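PDB 3K11: putative glycosyl hydrolase from Bacteroides thetaiotaomicron VPI-5482, which is of unproven function but probably acts as a hydrolase on glycosidic bonds. Local coordinates for residues Ala115-Ala118 and Pro119-Arg123; Tyr182-Ala185 and Asp186-Ala190; Val281-Glu284 and Asp285-Gln288; Val353-Leu356 and Gly357-Val361. All coordinates share one frame; numbering follows the deposited sequence. Where two conformers were deposited one is given.

How the interactions relate
All four are local contacts along the chain, and none touches another. Interaction 4 is the core case: every touching residue on helix 347-362 is buried, and its centre lies about 16 Å from the centre of the chain. Interaction 1 also lies within one helix, 101-128, but farther out at about 28 Å and only partly buried; there a proline interrupts the regular bonding that interaction 4 keeps intact. Interactions 2 and 3 are turns in loops. Residues 182-190 form a polar hairpin, closed by backbone and side-chain bonds and with charged partners on helix 222-240, whereas 281-288 form a surface turn held by apolar packing and one backbone bond. Both loops lean on helix 222-240, their centres about 24 Å apart.

Interaction 1. Residues Ala115-Ala118 and Pro119-Arg123; sequences AEVA and PHFKR
Pro119 and His120 meet the turn before them, Ala115 to Val117, in a local contact at a kink within the long helix 101-128. The evidence is in the backbone. Pro119 has no N-H to offer: its CD, 3.2 Å from Ala115 O, occupies the side of the nitrogen where an N-H would point at that oxygen. His120 N makes a weak bond to Val117 O (125° at the hydrogen), while Glu116 O faces the edge of the imidazole, 3.4 Å from His120 CD2. Regular bonding resumes at once: Phe121 N reaches Val117 O at 3.1 Å and Lys122 N reaches Ala118 O at 2.9 Å. Alongside, Phe121 CE2 packs 3.8 Å from Val117 CB, the two side chains pointing the same way onto Val51. In the conformer of Arg123 given, one of two, NH1 donates to His120 ND1 at 2.9 Å, near both group planes, so this bond may be only partly occupied. Replacing His120 by alanine would probably cost that guanidinium its in-plane acceptor and leave it freer to turn. The lack of regular i to i-4 bonds from N of 119 and 120, with the helix continuing beyond, is the signature of a proline kink.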
loop_
_atom_site.group_PDB
_atom_site.type_symbol
_atom_site.label_atom_id
_atom_site.label_comp_id
_atom_site.label_asym_id
_atom_site.label_seq_id
_atom_site.Cartn_x
_atom_site.Cartn_y
_atom_site.Cartn_z
ATOM N N ALA A 115 40.433 -17.881 -20.757
ATOM C CA ALA A 115 41.350 -19.012 -20.399
ATOM C C ALA A 115 42.714 -18.867 -21.052
ATOM O O ALA A 115 43.764 -19.173 -20.455
ATOM C CB ALA A 115 40.716 -20.370 -20.796
ATOM N N GLU A 116 42.711 -18.417 -22.298
ATOM C CA GLU A 116 43.934 -18.251 -23.031
ATOM C C GLU A 116 44.775 -17.130 -22.449
ATOM O O GLU A 116 45.971 -17.298 -22.288
ATOM C CB GLU A 116 43.614 -17.912 -24.471
ATOM C CG GLU A 116 44.846 -17.748 -25.329
ATOM C CD GLU A 116 44.499 -17.312 -26.722
ATOM O OE1 GLU A 116 43.350 -16.845 -26.959
ATOM O OE2 GLU A 116 45.400 -17.417 -27.564
ATOM N N VAL A 117 44.161 -15.971 -22.188
ATOM C CA VAL A 117 44.963 -14.796 -21.816
ATOM C C VAL A 117 45.281 -14.692 -20.337
ATOM O O VAL A 117 46.289 -14.093 -19.973
ATOM C CB VAL A 117 44.336 -13.448 -22.344
ATOM C CG1 VAL A 117 44.188 -13.491 -23.885
ATOM C CG2 VAL A 117 43.045 -13.110 -21.648
ATOM N N ALA A 118 44.466 -15.293 -19.482
ATOM C CA ALA A 118 44.660 -15.164 -18.031
ATOM C C ALA A 118 46.088 -15.456 -17.556
ATOM O O ALA A 118 46.671 -14.661 -16.801
ATOM C CB ALA A 118 43.640 -16.006 -17.272
ATOM N N PRO A 119 46.658 -16.575 -17.991
ATOM C CA PRO A 119 48.047 -16.899 -17.602
ATOM C C PRO A 119 49.098 -15.879 -18.032
ATOM O O PRO A 119 50.124 -15.707 -17.354
ATOM C CB PRO A 119 48.312 -18.225 -18.310
ATOM C CG PRO A 119 47.015 -18.776 -18.652
ATOM C CD PRO A 119 46.052 -17.637 -18.813
ATOM N N HIS A 120 48.885 -15.229 -19.171
ATOM C CA HIS A 120 49.830 -14.208 -19.634
ATOM C C HIS A 120 49.724 -12.968 -18.788
ATOM O O HIS A 120 50.711 -12.351 -18.441
ATOM C CB HIS A 120 49.584 -13.873 -21.097
ATOM C CG HIS A 120 49.827 -15.026 -22.021
ATOM N ND1 HIS A 120 51.096 -15.441 -22.372
ATOM C CD2 HIS A 120 48.971 -15.846 -22.675
ATOM C CE1 HIS A 120 51.009 -16.475 -23.189
ATOM N NE2 HIS A 120 49.731 -16.741 -23.395
ATOM N N PHE A 121 48.506 -12.552 -18.476
ATOM C CA PHE A 121 48.342 -11.413 -17.603
ATOM C C PHE A 121 48.878 -11.687 -16.189
ATOM O O PHE A 121 49.370 -10.786 -15.531
ATOM C CB PHE A 121 46.883 -11.012 -17.551
ATOM C CG PHE A 121 46.420 -10.203 -18.746
ATOM C CD1 PHE A 121 46.675 -8.858 -18.817
ATOM C CD2 PHE A 121 45.672 -10.796 -19.757
ATOM C CE1 PHE A 121 46.195 -8.096 -19.882
ATOM C CE2 PHE A 121 45.173 -10.043 -20.826
ATOM C CZ PHE A 121 45.430 -8.687 -20.879
ATOM N N LYS A 122 48.734 -12.920 -15.707
ATOM C CA LYS A 122 49.339 -13.329 -14.446
ATOM C C LYS A 122 50.858 -13.141 -14.489
ATOM O O LYS A 122 51.435 -12.622 -13.536
ATOM C CB LYS A 122 49.004 -14.792 -14.161
ATOM C CG LYS A 122 49.456 -15.248 -12.782
ATOM C CD LYS A 122 48.969 -16.652 -12.489
ATOM C CE LYS A 122 49.587 -17.182 -11.170
ATOM N NZ LYS A 122 49.080 -18.541 -10.841
ATOM N N ARG A 123 51.487 -13.539 -15.589
ATOM C CA ARG A 123 52.925 -13.352 -15.763
ATOM C C ARG A 123 53.326 -11.874 -15.787
ATOM O O ARG A 123 54.398 -11.504 -15.317
ATOM C CB ARG A 123 53.381 -14.047 -17.046
ATOM C CG ARG A 123 54.887 -14.069 -17.245
ATOM C CD ARG A 123 55.263 -14.364 -18.654
ATOM N NE ARG A 123 54.821 -13.301 -19.556
ATOM C CZ ARG A 123 53.949 -13.444 -20.553
ATOM N NH1 ARG A 123 53.400 -14.638 -20.859
ATOM N NH2 ARG A 123 53.654 -12.369 -21.280
#

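Interaction 2. Residues Tyr182-Ala185 and Asp186-Ala190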
loop_
_atom_site.group_PDB
_atom_site.type_symbol
_atom_site.label_atom_id
_atom_site.label_comp_id
_atom_site.label_asym_id
_atom_site.label_seq_id
_atom_site.Cartn_x
_atom_site.Cartn_y
_atom_site.Cartn_z
ATOM N N TYR A 182 34.827 -14.303 3.452
ATOM C CA TYR A 182 34.419 -14.092 4.825
ATOM C C TYR A 182 33.025 -14.683 5.074
ATOM O O TYR A 182 32.132 -14.636 4.204
ATOM C CB TYR A 182 34.354 -12.604 5.139
ATOM C CG TYR A 182 34.065 -12.336 6.599
ATOM C CD1 TYR A 182 35.048 -12.510 7.551
ATOM C CD2 TYR A 182 32.830 -11.904 7.030
ATOM C CE1 TYR A 182 34.788 -12.308 8.897
ATOM C CE2 TYR A 182 32.570 -11.687 8.373
ATOM C CZ TYR A 182 33.549 -11.915 9.306
ATOM O OH TYR A 182 33.334 -11.703 10.636
ATOM N N ARG A 183 32.872 -15.261 6.267
ATOM C CA ARG A 183 31.605 -15.867 6.672
ATOM C C ARG A 183 31.306 -15.500 8.118
ATOM O O ARG A 183 32.219 -15.225 8.904
ATOM C CB ARG A 183 31.706 -17.373 6.613
ATOM C CG ARG A 183 31.928 -17.963 5.208
ATOM C CD ARG A 183 32.468 -19.301 5.361
ATOM N NE ARG A 183 32.763 -20.084 4.144
ATOM C CZ ARG A 183 32.059 -21.147 3.711
ATOM N NH1 ARG A 183 30.916 -21.519 4.300
ATOM N NH2 ARG A 183 32.495 -21.844 2.668
ATOM N N LEU A 184 30.026 -15.568 8.467
ATOM C CA LEU A 184 29.591 -15.492 9.859
ATOM C C LEU A 184 30.098 -16.711 10.608
ATOM O O LEU A 184 30.619 -17.643 9.991
ATOM C CB LEU A 184 28.053 -15.459 9.953
ATOM C CG LEU A 184 27.252 -14.289 9.358
ATOM C CD1 LEU A 184 25.758 -14.415 9.692
ATOM C CD2 LEU A 184 27.807 -12.938 9.798
ATOM N N ALA A 185 29.941 -16.735 11.933
ATOM C CA ALA A 185 30.412 -17.874 12.739
ATOM C C ALA A 185 29.795 -19.198 12.267
ATOM O O ALA A 185 30.471 -20.250 12.241
ATOM C CB ALA A 185 30.120 -17.646 14.232
ATOM N N ASP A 186 28.537 -19.133 11.849
ATOM C CA ASP A 186 27.822 -20.301 11.389
ATOM C C ASP A 186 28.100 -20.672 9.940
ATOM O O ASP A 186 27.486 -21.597 9.422
ATOM C CB ASP A 186 26.344 -20.141 11.621
ATOM C CG ASP A 186 25.691 -19.180 10.669
ATOM O OD1 ASP A 186 26.352 -18.546 9.822
ATOM O OD2 ASP A 186 24.473 -19.061 10.796
ATOM N N GLY A 187 29.018 -19.970 9.289
ATOM C CA GLY A 187 29.457 -20.350 7.940
ATOM C C GLY A 187 28.766 -19.570 6.840
ATOM O O GLY A 187 29.150 -19.679 5.692
ATOM N N THR A 188 27.718 -18.826 7.151
ATOM C CA THR A 188 26.984 -18.060 6.127
ATOM C C THR A 188 27.880 -17.014 5.436
ATOM O O THR A 188 28.577 -16.248 6.091
ATOM C CB THR A 188 25.753 -17.320 6.702
ATOM O OG1 THR A 188 25.013 -18.161 7.599
ATOM C CG2 THR A 188 24.870 -16.737 5.549
ATOM N N PHE A 189 27.905 -17.032 4.108
ATOM C CA PHE A 189 28.680 -16.015 3.367
ATOM C C PHE A 189 28.245 -14.622 3.842
ATOM O O PHE A 189 27.070 -14.328 3.825
ATOM C CB PHE A 189 28.447 -16.121 1.865
ATOM C CG PHE A 189 28.934 -17.418 1.244
ATOM C CD1 PHE A 189 30.221 -17.857 1.444
ATOM C CD2 PHE A 189 28.109 -18.134 0.374
ATOM C CE1 PHE A 189 30.672 -19.034 0.817
ATOM C CE2 PHE A 189 28.574 -19.293 -0.245
ATOM C CZ PHE A 189 29.824 -19.728 -0.010
ATOM N N ALA A 190 29.223 -13.760 4.200
ATOM C CA ALA A 190 28.951 -12.444 4.791
ATOM C C ALA A 190 29.947 -11.413 4.299
ATOM O O ALA A 190 30.911 -11.733 3.565
ATOM C CB ALA A 190 29.035 -12.547 6.315
#
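Arg183 sets CG anti to its own carbonyl carbon (chi1 -64°) and runs extended to NE, which carries the guanidinium back past Gly187 to Phe189. NH1 donates to a lone pair of Gly187 O in the carbonyl plane at 2.9 Å, although that oxygen is tilted 23° from the guanidinium plane, and it also forms a salt bridge with Glu228. Phe189 CE1 stands over the middle of one guanidinium face, 3.8 Å from Arg183 CZ, with the two planes 51° apart. A leucine in place of Arg183 would probably leave Gly187 O without this donor, Glu228 without its charge mate and Phe189 CE1 without the flat group beside it. The backbone is a 3:5 beta hairpin with a type I turn and G1 bulge: Gly187 N bonds to Leu184 O, and Leu184 N to Thr188 O, both at 2.9 Å. At its positive phi a side chain on Gly187 would jam against the carbonyl oxygen of Asp186. Asp186 makes an Asx turn, its OD1 taking Thr188 N at 3.0 Å and Thr188 OG1 at 2.6 Å from the same face of the carboxylate. Leu184 CD2 lies 3.7 Å from Ala190 CB, and both side chains rest on Leu199. Asp186 OD2 pairs with Arg239.

Interaction 3. Residues Val281-Glu284 and Asp285-Gln288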
loop_
_atom_site.group_PDB
_atom_site.type_symbol
_atom_site.label_atom_id
_atom_site.label_comp_id
_atom_site.label_asym_id
_atom_site.label_seq_id
_atom_site.Cartn_x
_atom_site.Cartn_y
_atom_site.Cartn_z
ATOM N N VAL A 281 19.486 -28.155 -9.405
ATOM C CA VAL A 281 20.578 -29.112 -9.096
ATOM C C VAL A 281 20.154 -30.195 -8.099
ATOM O O VAL A 281 20.528 -31.363 -8.227
ATOM C CB VAL A 281 21.790 -28.352 -8.553
ATOM C CG1 VAL A 281 22.871 -29.290 -8.106
ATOM C CG2 VAL A 281 22.368 -27.376 -9.618
ATOM N N LEU A 282 19.386 -29.826 -7.078
ATOM C CA LEU A 282 19.037 -30.781 -6.037
ATOM C C LEU A 282 18.287 -31.976 -6.592
ATOM O O LEU A 282 17.321 -31.797 -7.321
ATOM C CB LEU A 282 18.105 -30.177 -4.968
ATOM C CG LEU A 282 18.671 -29.081 -4.066
ATOM C CD1 LEU A 282 17.609 -28.638 -3.060
ATOM C CD2 LEU A 282 20.015 -29.549 -3.361
ATOM N N PRO A 283 18.677 -33.178 -6.168
ATOM C CA PRO A 283 17.875 -34.375 -6.431
ATOM C C PRO A 283 16.469 -34.153 -5.952
ATOM O O PRO A 283 16.275 -33.470 -4.961
ATOM C CB PRO A 283 18.564 -35.444 -5.590
ATOM C CG PRO A 283 19.983 -34.995 -5.510
ATOM C CD PRO A 283 19.933 -33.493 -5.460
ATOM N N GLU A 284 15.483 -34.758 -6.609
ATOM C CA GLU A 284 14.113 -34.499 -6.218
ATOM C C GLU A 284 13.763 -35.095 -4.868
ATOM O O GLU A 284 12.845 -34.617 -4.240
ATOM C CB GLU A 284 13.152 -35.005 -7.269
ATOM C CG GLU A 284 13.378 -34.267 -8.575
ATOM C CD GLU A 284 12.106 -34.007 -9.337
ATOM O OE1 GLU A 284 11.203 -34.876 -9.309
ATOM O OE2 GLU A 284 12.025 -32.932 -9.973
ATOM N N ASP A 285 14.573 -36.053 -4.415
ATOM C CA ASP A 285 14.404 -36.658 -3.093
ATOM C C ASP A 285 15.408 -36.142 -2.057
ATOM O O ASP A 285 15.553 -36.760 -0.993
ATOM C CB ASP A 285 14.439 -38.173 -3.213
ATOM C CG ASP A 285 15.780 -38.703 -3.653
ATOM O OD1 ASP A 285 16.687 -37.914 -4.021
ATOM O OD2 ASP A 285 15.943 -39.960 -3.625
ATOM N N TYR A 286 16.045 -35.004 -2.330
ATOM C CA TYR A 286 17.016 -34.472 -1.404
ATOM C C TYR A 286 16.280 -34.166 -0.103
ATOM O O TYR A 286 15.200 -33.548 -0.136
ATOM C CB TYR A 286 17.738 -33.262 -1.972
ATOM C CG TYR A 286 18.960 -32.938 -1.151
ATOM C CD1 TYR A 286 20.114 -33.641 -1.329
ATOM C CD2 TYR A 286 18.937 -31.940 -0.187
ATOM C CE1 TYR A 286 21.245 -33.408 -0.558
ATOM C CE2 TYR A 286 20.083 -31.667 0.594
ATOM C CZ TYR A 286 21.227 -32.416 0.406
ATOM O OH TYR A 286 22.385 -32.232 1.146
ATOM N N PRO A 287 16.864 -34.563 1.048
ATOM C CA PRO A 287 16.061 -34.456 2.278
ATOM C C PRO A 287 15.674 -33.057 2.688
ATOM O O PRO A 287 14.616 -32.896 3.285
ATOM C CB PRO A 287 16.941 -35.161 3.338
ATOM C CG PRO A 287 18.252 -35.238 2.788
ATOM C CD PRO A 287 18.154 -35.232 1.303
ATOM N N GLN A 288 16.500 -32.047 2.389
ATOM C CA GLN A 288 16.067 -30.659 2.681
ATOM C C GLN A 288 15.335 -29.935 1.511
ATOM O O GLN A 288 15.002 -28.753 1.620
ATOM C CB GLN A 288 17.283 -29.826 3.119
ATOM C CG GLN A 288 17.723 -30.067 4.582
ATOM C CD GLN A 288 18.052 -31.517 4.881
ATOM O OE1 GLN A 288 19.074 -32.048 4.439
ATOM N NE2 GLN A 288 17.167 -32.172 5.661
#
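The Tyr286 ring is flanked on both faces: Leu282 CD2 lies 4.1 Å above one, and Pro287 CD, from the next residue, 3.4 Å above the other, each offset toward the rim. Leu282 and Tyr286 cross obliquely, and the nearest ring atom to Leu282 CD2 is Tyr286 CD2. Pro283 comes alongside, its CD 4.1 Å from both Tyr286 CB and CD1, approaching the ring at a slant. Tyr286 reaches this place because its CG is anti to the backbone N (chi1 -166°), which swings the ring back toward the 282-283 step. The chain is reversed by a type I turn from Pro283 to Tyr286, closed by Tyr286 N donating to Pro283 O at 3.1 Å, with 157° at the hydrogen. That donor stands well above the carbonyl plane. Asp285 OD1 comes within 3.5 Å of Pro283 CB. The loop joins helix 265-281 to helix 289-304, and Leu282 touches Val230 and Tyr286 touches Ala227, both on helix 222-240. With one backbone bond and otherwise mostly apolar contacts across the turn, and with the ion pair from Glu284 to Arg289 long and weak, the conformation probably depends on proline geometry and apolar packing more than on charge.

Interaction 4. Residues Val353-Leu356 and Gly357-Val361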
loop_
_atom_site.group_PDB
_atom_site.type_symbol
_atom_site.label_atom_id
_atom_site.label_comp_id
_atom_site.label_asym_id
_atom_site.label_seq_id
_atom_site.Cartn_x
_atom_site.Cartn_y
_atom_site.Cartn_z
ATOM N N VAL A 353 1.176 -13.792 -15.582
ATOM C CA VAL A 353 2.102 -12.930 -14.857
ATOM C C VAL A 353 3.418 -12.827 -15.614
ATOM O O VAL A 353 3.922 -11.748 -15.876
ATOM C CB VAL A 353 2.347 -13.444 -13.436
ATOM C CG1 VAL A 353 3.329 -12.505 -12.675
ATOM C CG2 VAL A 353 0.998 -13.534 -12.664
ATOM N N ALA A 354 3.966 -13.975 -15.981
ATOM C CA ALA A 354 5.201 -14.027 -16.742
ATOM C C ALA A 354 5.012 -13.340 -18.097
ATOM O O ALA A 354 5.872 -12.578 -18.563
ATOM C CB ALA A 354 5.660 -15.489 -16.903
ATOM N N GLN A 355 3.907 -13.645 -18.773
ATOM C CA GLN A 355 3.662 -13.100 -20.094
ATOM C C GLN A 355 3.577 -11.558 -20.082
ATOM O O GLN A 355 4.164 -10.886 -20.932
ATOM C CB GLN A 355 2.383 -13.720 -20.659
ATOM C CG GLN A 355 2.080 -13.311 -22.121
ATOM C CD GLN A 355 1.543 -14.427 -22.973
ATOM O OE1 GLN A 355 1.824 -15.601 -22.739
ATOM N NE2 GLN A 355 0.840 -14.065 -24.030
ATOM N N LEU A 356 2.846 -11.008 -19.132
ATOM C CA LEU A 356 2.707 -9.560 -18.976
ATOM C C LEU A 356 4.061 -8.973 -18.638
ATOM O O LEU A 356 4.457 -7.898 -19.139
ATOM C CB LEU A 356 1.719 -9.229 -17.861
ATOM C CG LEU A 356 1.607 -7.749 -17.511
ATOM C CD1 LEU A 356 1.162 -6.894 -18.732
ATOM C CD2 LEU A 356 0.721 -7.500 -16.287
ATOM N N GLY A 357 4.780 -9.629 -17.733
ATOM C CA GLY A 357 6.128 -9.152 -17.409
ATOM C C GLY A 357 7.047 -9.102 -18.608
ATOM O O GLY A 357 7.866 -8.176 -18.715
ATOM N N TRP A 358 6.951 -10.097 -19.503
ATOM C CA TRP A 358 7.716 -10.085 -20.742
ATOM C C TRP A 358 7.307 -8.907 -21.647
ATOM O O TRP A 358 8.165 -8.231 -22.195
ATOM C CB TRP A 358 7.665 -11.433 -21.523
ATOM C CG TRP A 358 8.533 -11.273 -22.771
ATOM C CD1 TRP A 358 8.095 -10.974 -23.993
ATOM C CD2 TRP A 358 9.955 -11.152 -22.815
ATOM N NE1 TRP A 358 9.137 -10.781 -24.844
ATOM C CE2 TRP A 358 10.300 -10.840 -24.140
ATOM C CE3 TRP A 358 10.967 -11.258 -21.862
ATOM C CZ2 TRP A 358 11.619 -10.720 -24.572
ATOM C CZ3 TRP A 358 12.284 -11.097 -22.273
ATOM C CH2 TRP A 358 12.598 -10.801 -23.610
ATOM N N HIS A 359 6.012 -8.662 -21.806
ATOM C CA HIS A 359 5.569 -7.504 -22.591
ATOM C C HIS A 359 6.202 -6.222 -22.054
ATOM O O HIS A 359 6.668 -5.363 -22.827
ATOM C CB HIS A 359 4.049 -7.361 -22.561
ATOM C CG HIS A 359 3.326 -8.280 -23.498
ATOM N ND1 HIS A 359 3.538 -8.280 -24.863
ATOM C CD2 HIS A 359 2.381 -9.221 -23.264
ATOM C CE1 HIS A 359 2.752 -9.187 -25.424
ATOM N NE2 HIS A 359 2.024 -9.756 -24.478
ATOM N N ALA A 360 6.244 -6.118 -20.725
ATOM C CA ALA A 360 6.796 -4.958 -20.037
ATOM C C ALA A 360 8.291 -4.815 -20.399
ATOM O O ALA A 360 8.748 -3.797 -20.891
ATOM C CB ALA A 360 6.638 -5.107 -18.524
ATOM N N VAL A 361 9.025 -5.884 -20.201
ATOM C CA VAL A 361 10.454 -5.890 -20.463
ATOM C C VAL A 361 10.797 -5.642 -21.954
ATOM O O VAL A 361 11.723 -4.869 -22.284
ATOM C CB VAL A 361 11.043 -7.262 -19.967
ATOM C CG1 VAL A 361 12.382 -7.518 -20.476
ATOM C CG2 VAL A 361 11.018 -7.277 -18.410
#
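His359 turns back toward the preceding turn of helix 347-362, toward Gln355 and Leu356. With CG anti to its carbonyl carbon (chi1 -80°), the imidazole comes to lie beside the backbone: CD2 is 3.4 Å from Gln355 O, which approaches obliquely, and Leu356 CA lies at the ring edge. Gln355 CG is 4.3 Å from His359 CD2, so the two side chains barely touch. What unites them is a shared acceptor, for Gln355 NE2 and His359 NE2 both bond to Gly25 O, while Gln355 OE1 is engaged by Tyr428 OH. Trp358 does the reverse: its CB packs 3.6 Å from Ala354 O, but chi1 of -179° leads the indole away from this turn. The backbone beneath is regular, with four successive i to i-4 bonds of 2.9 to 3.0 Å, from Gly357 N to Val353 O through Ala360 N to Leu356 O. The helix is packed on several sides: Trp358 against Met410 of helix 400-416 and Val32 and Ile36 of helix 29-45, Val353 and Ala354 against Leu336 of helix 326-342, and Leu356 against Ala385 of a second subunit.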